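Local coordinates for uncharacterized protein PF1083 (Pyrococcus furiosus, PDB 3NRN) that is of unknown function but binds adenosine monophosphate and is probably an oxidoreductase related to the flavin-containing amine oxidases, at residues G179-V191 with F297-R309. Residues are numbered along the deposited sequence; the frame is centred on the assembly and turned at random.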
loop_
_atom_site.group_PDB
_atom_site.type_symbol
_atom_site.label_atom_id
_atom_site.label_comp_id
_atom_site.label_asym_id
_atom_site.label_seq_id
_atom_site.Cartn_x
_atom_site.Cartn_y
_atom_site.Cartn_z
ATOM N N GLY A 179 -8.612 11.919 -5.481
ATOM C CA GLY A 179 -7.976 12.918 -4.643
ATOM C C GLY A 179 -6.754 12.501 -3.850
ATOM O O GLY A 179 -6.043 11.570 -4.227
ATOM N N GLY A 180 -6.522 13.214 -2.747
ATOM C CA GLY A 180 -5.381 12.962 -1.886
ATOM C C GLY A 180 -5.610 11.914 -0.816
ATOM O O GLY A 180 -6.683 11.317 -0.752
ATOM N N PRO A 181 -4.619 11.697 0.067
ATOM C CA PRO A 181 -4.651 10.723 1.159
ATOM C C PRO A 181 -5.510 11.096 2.353
ATOM O O PRO A 181 -6.058 12.193 2.436
ATOM C CB PRO A 181 -3.184 10.609 1.543
ATOM C CG PRO A 181 -2.750 12.035 1.447
ATOM C CD PRO A 181 -3.381 12.495 0.131
ATOM N N GLY A 182 -5.599 10.155 3.287
ATOM C CA GLY A 182 -6.369 10.359 4.495
ATOM C C GLY A 182 -5.796 9.511 5.607
ATOM O O GLY A 182 -5.277 8.421 5.357
ATOM N N LEU A 183 -5.881 10.023 6.832
ATOM C CA LEU A 183 -5.384 9.329 8.012
ATOM C C LEU A 183 -6.484 8.453 8.606
ATOM O O LEU A 183 -7.672 8.719 8.419
ATOM C CB LEU A 183 -4.914 10.341 9.058
ATOM C CG LEU A 183 -3.718 11.229 8.702
ATOM C CD1 LEU A 183 -3.402 12.155 9.877
ATOM C CD2 LEU A 183 -2.512 10.365 8.384
ATOM N N ILE A 184 -6.074 7.418 9.332
ATOM C CA ILE A 184 -6.997 6.476 9.943
ATOM C C ILE A 184 -7.000 6.576 11.468
ATOM O O ILE A 184 -5.977 6.340 12.109
ATOM C CB ILE A 184 -6.611 5.027 9.590
ATOM C CG1 ILE A 184 -6.282 4.913 8.099
ATOM C CG2 ILE A 184 -7.743 4.091 9.967
ATOM C CD1 ILE A 184 -5.691 3.587 7.723
ATOM N N ARG A 185 -8.140 6.907 12.058
ATOM C CA ARG A 185 -8.194 6.986 13.513
ATOM C C ARG A 185 -7.958 5.578 14.033
ATOM O O ARG A 185 -8.554 4.612 13.533
ATOM C CB ARG A 185 -9.555 7.506 13.989
ATOM C CG ARG A 185 -9.707 7.549 15.511
ATOM C CD ARG A 185 -10.935 8.363 15.918
ATOM N NE ARG A 185 -10.749 9.785 15.641
ATOM C CZ ARG A 185 -9.918 10.572 16.319
ATOM N NH1 ARG A 185 -9.200 10.076 17.322
ATOM N NH2 ARG A 185 -9.788 11.849 15.986
ATOM N N GLY A 186 -7.072 5.460 15.018
ATOM C CA GLY A 186 -6.762 4.159 15.578
ATOM C C GLY A 186 -5.632 3.472 14.834
ATOM O O GLY A 186 -5.203 2.386 15.216
ATOM N N GLY A 187 -5.142 4.103 13.771
ATOM C CA GLY A 187 -4.058 3.515 13.003
ATOM C C GLY A 187 -4.531 2.391 12.101
ATOM O O GLY A 187 -5.733 2.140 11.995
ATOM N N CYS A 188 -3.590 1.710 11.452
ATOM C CA CYS A 188 -3.920 0.608 10.554
ATOM C C CYS A 188 -4.723 -0.491 11.249
ATOM O O CYS A 188 -5.602 -1.101 10.643
ATOM C CB CYS A 188 -2.645 -0.010 9.966
ATOM S SG CYS A 188 -1.676 1.080 8.892
ATOM N N LYS A 189 -4.417 -0.750 12.516
ATOM C CA LYS A 189 -5.115 -1.796 13.259
ATOM C C LYS A 189 -6.633 -1.621 13.289
ATOM O O LYS A 189 -7.376 -2.606 13.401
ATOM C CB LYS A 189 -4.582 -1.880 14.693
ATOM C CG LYS A 189 -5.037 -3.140 15.446
ATOM C CD LYS A 189 -4.286 -3.309 16.772
ATOM C CE LYS A 189 -4.719 -4.573 17.518
ATOM N NZ LYS A 189 -6.184 -4.570 17.799
ATOM N N ALA A 190 -7.096 -0.377 13.185
ATOM C CA ALA A 190 -8.533 -0.112 13.213
ATOM C C ALA A 190 -9.209 -0.875 12.079
ATOM O O ALA A 190 -10.282 -1.448 12.246
ATOM C CB ALA A 190 -8.801 1.380 13.072
ATOM N N VAL A 191 -8.563 -0.891 10.924
ATOM C CA VAL A 191 -9.109 -1.591 9.776
ATOM C C VAL A 191 -9.093 -3.102 10.001
ATOM O O VAL A 191 -10.064 -3.806 9.713
ATOM C CB VAL A 191 -8.295 -1.248 8.523
ATOM C CG1 VAL A 191 -8.695 -2.150 7.367
ATOM C CG2 VAL A 191 -8.521 0.211 8.170
ATOM N N PHE A 297 7.016 12.794 4.099
ATOM C CA PHE A 297 6.661 12.404 5.453
ATOM C C PHE A 297 5.266 12.883 5.815
ATOM O O PHE A 297 4.716 13.769 5.162
ATOM C CB PHE A 297 7.697 12.940 6.455
ATOM C CG PHE A 297 7.795 14.446 6.504
ATOM C CD1 PHE A 297 6.900 15.197 7.264
ATOM C CD2 PHE A 297 8.796 15.112 5.797
ATOM C CE1 PHE A 297 7.000 16.585 7.324
ATOM C CE2 PHE A 297 8.905 16.503 5.848
ATOM C CZ PHE A 297 8.002 17.241 6.616
ATOM N N ASN A 298 4.692 12.271 6.846
ATOM C CA ASN A 298 3.365 12.635 7.317
ATOM C C ASN A 298 3.390 12.740 8.840
ATOM O O ASN A 298 4.435 12.539 9.465
ATOM C CB ASN A 298 2.326 11.594 6.853
ATOM C CG ASN A 298 2.313 10.332 7.715
ATOM O OD1 ASN A 298 3.319 9.952 8.305
ATOM N ND2 ASN A 298 1.160 9.670 7.771
ATOM N N GLU A 299 2.240 13.058 9.424
ATOM C CA GLU A 299 2.109 13.205 10.872
ATOM C C GLU A 299 0.790 12.550 11.290
ATOM O O GLU A 299 -0.203 13.228 11.550
ATOM C CB GLU A 299 2.118 14.696 11.222
ATOM C CG GLU A 299 1.983 15.027 12.693
ATOM C CD GLU A 299 2.241 16.500 12.965
ATOM O OE1 GLU A 299 3.368 16.848 13.377
ATOM O OE2 GLU A 299 1.322 17.312 12.749
ATOM N N PRO A 300 0.778 11.210 11.376
ATOM C CA PRO A 300 -0.403 10.421 11.748
ATOM C C PRO A 300 -1.157 10.843 13.008
ATOM O O PRO A 300 -2.380 10.710 13.068
ATOM C CB PRO A 300 0.144 8.992 11.826
ATOM C CG PRO A 300 1.570 9.192 12.213
ATOM C CD PRO A 300 1.989 10.370 11.368
ATOM N N SER A 301 -0.441 11.359 14.002
ATOM C CA SER A 301 -1.074 11.790 15.247
ATOM C C SER A 301 -1.851 13.095 15.068
ATOM O O SER A 301 -2.519 13.560 15.989
ATOM C CB SER A 301 -0.018 11.976 16.339
ATOM O OG SER A 301 0.887 13.006 15.986
ATOM N N ALA A 302 -1.758 13.682 13.881
ATOM C CA ALA A 302 -2.465 14.922 13.592
ATOM C C ALA A 302 -3.970 14.673 13.581
ATOM O O ALA A 302 -4.755 15.619 13.578
ATOM C CB ALA A 302 -2.018 15.483 12.250
ATOM N N LEU A 303 -4.361 13.399 13.559
ATOM C CA LEU A 303 -5.776 13.024 13.574
ATOM C C LEU A 303 -6.072 12.314 14.887
ATOM O O LEU A 303 -6.960 12.713 15.639
ATOM C CB LEU A 303 -6.127 12.093 12.401
ATOM C CG LEU A 303 -7.524 11.441 12.463
ATOM C CD1 LEU A 303 -8.598 12.517 12.465
ATOM C CD2 LEU A 303 -7.732 10.502 11.283
ATOM N N ASP A 304 -5.325 11.252 15.155
ATOM C CA ASP A 304 -5.501 10.495 16.381
ATOM C C ASP A 304 -4.299 10.757 17.283
ATOM O O ASP A 304 -3.215 10.228 17.048
ATOM C CB ASP A 304 -5.603 9.004 16.068
ATOM C CG ASP A 304 -5.896 8.171 17.296
ATOM O OD1 ASP A 304 -5.743 8.693 18.425
ATOM O OD2 ASP A 304 -6.272 6.990 17.131
ATOM N N LYS A 305 -4.499 11.572 18.315
ATOM C CA LYS A 305 -3.426 11.921 19.239
ATOM C C LYS A 305 -2.942 10.750 20.087
ATOM O O LYS A 305 -1.804 10.753 20.560
ATOM C CB LYS A 305 -3.866 13.057 20.166
ATOM C CG LYS A 305 -2.708 13.708 20.916
ATOM C CD LYS A 305 -3.181 14.559 22.091
ATOM C CE LYS A 305 -3.756 13.692 23.205
ATOM N NZ LYS A 305 -4.122 14.488 24.409
ATOM N N SER A 306 -3.800 9.753 20.285
ATOM C CA SER A 306 -3.433 8.590 21.088
ATOM C C SER A 306 -2.336 7.781 20.405
ATOM O O SER A 306 -1.716 6.913 21.020
ATOM C CB SER A 306 -4.648 7.692 21.316
ATOM O OG SER A 306 -5.057 7.080 20.105
ATOM N N LEU A 307 -2.107 8.066 19.127
ATOM C CA LEU A 307 -1.080 7.370 18.361
ATOM C C LEU A 307 0.308 7.798 18.803
ATOM O O LEU A 307 1.267 7.043 18.669
ATOM C CB LEU A 307 -1.262 7.649 16.867
ATOM C CG LEU A 307 -2.056 6.620 16.055
ATOM C CD1 LEU A 307 -3.226 6.074 16.843
ATOM C CD2 LEU A 307 -2.520 7.270 14.771
ATOM N N ALA A 308 0.410 9.018 19.326
ATOM C CA ALA A 308 1.684 9.547 19.805
ATOM C C ALA A 308 1.747 9.475 21.328
ATOM O O ALA A 308 0.738 9.247 21.988
ATOM C CB ALA A 308 1.859 10.995 19.348
ATOM N N ARG A 309 2.942 9.662 21.876
ATOM C CA ARG A 309 3.132 9.640 23.322
ATOM C C ARG A 309 2.798 11.032 23.845
ATOM O O ARG A 309 2.942 12.022 23.124
ATOM C CB ARG A 309 4.584 9.301 23.663
ATOM C CG ARG A 309 4.868 9.146 25.152
ATOM C CD ARG A 309 6.351 9.348 25.447
ATOM N NE ARG A 309 7.198 8.445 24.672
ATOM C CZ ARG A 309 8.492 8.648 24.440
ATOM N NH1 ARG A 309 9.098 9.726 24.922
ATOM N NH2 ARG A 309 9.179 7.777 23.714
HETATM O O HOH W 1 -4.573 9.266 12.457
#
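Gly-186 N donates to Asp-304 OD2 at 2.7 Å, a bent bond (135° at the hydrogen) that uses the anti lone pair of the carboxylate oxygen. With its CG anti to the backbone N (chi1 -176°), Asp-304 reaches across to the type II turn Ile-184 to Gly-187, while OD1 accepts from Ser-306 N at 2.9 Å, closing an Asx turn. One carboxylate thus joins the two loops, a bond to each oxygen holding it against rotation. Glycine suits position 186 because its positive phi would press a side chain against the preceding carbonyl. Arg-185 lies nearly perpendicular across the Asp-304 side chain, adding a long salt bridge, NH1 to OD1 at 3.9 Å, with the guanidinium and carboxylate planes 40° apart; its stronger charged partner is Glu-77, met through NE. With an alanine in place of Asp-304, Gly-186 N would probably lose this acceptor, the 304-306 turn its side-chain bond and Arg-185 its long-range partner.

A water donates to Pro-300 O at 2.7 Å and, weakly, to Ile-184 O, bridging the backbones. Beyond it, Leu-183, which is buried, and Leu-303 run antiparallel alongside one another, CB of the first 3.6 Å from CD2 of the second; both are branched and apolar, suited to filling the space between the backbones. Leu-183 CD1 lies over Pro-300 O (3.6 Å) and CD2 meets Asn-298 ND2 (3.8 Å), itself hydrogen-bonded to Leu-54 O. Leu-307 CD1 lies against the peptide between Gly-186 and Gly-187, 4.1 Å from Gly-187 N, and positive phi suits glycine at 187.

Away from the AMP site, strand 182-184, central in a three-stranded antiparallel sheet, and its turn into helix 188-200 pack on the loop with two short 3-10 segments that follows strand 296-298 of the mixed sheet.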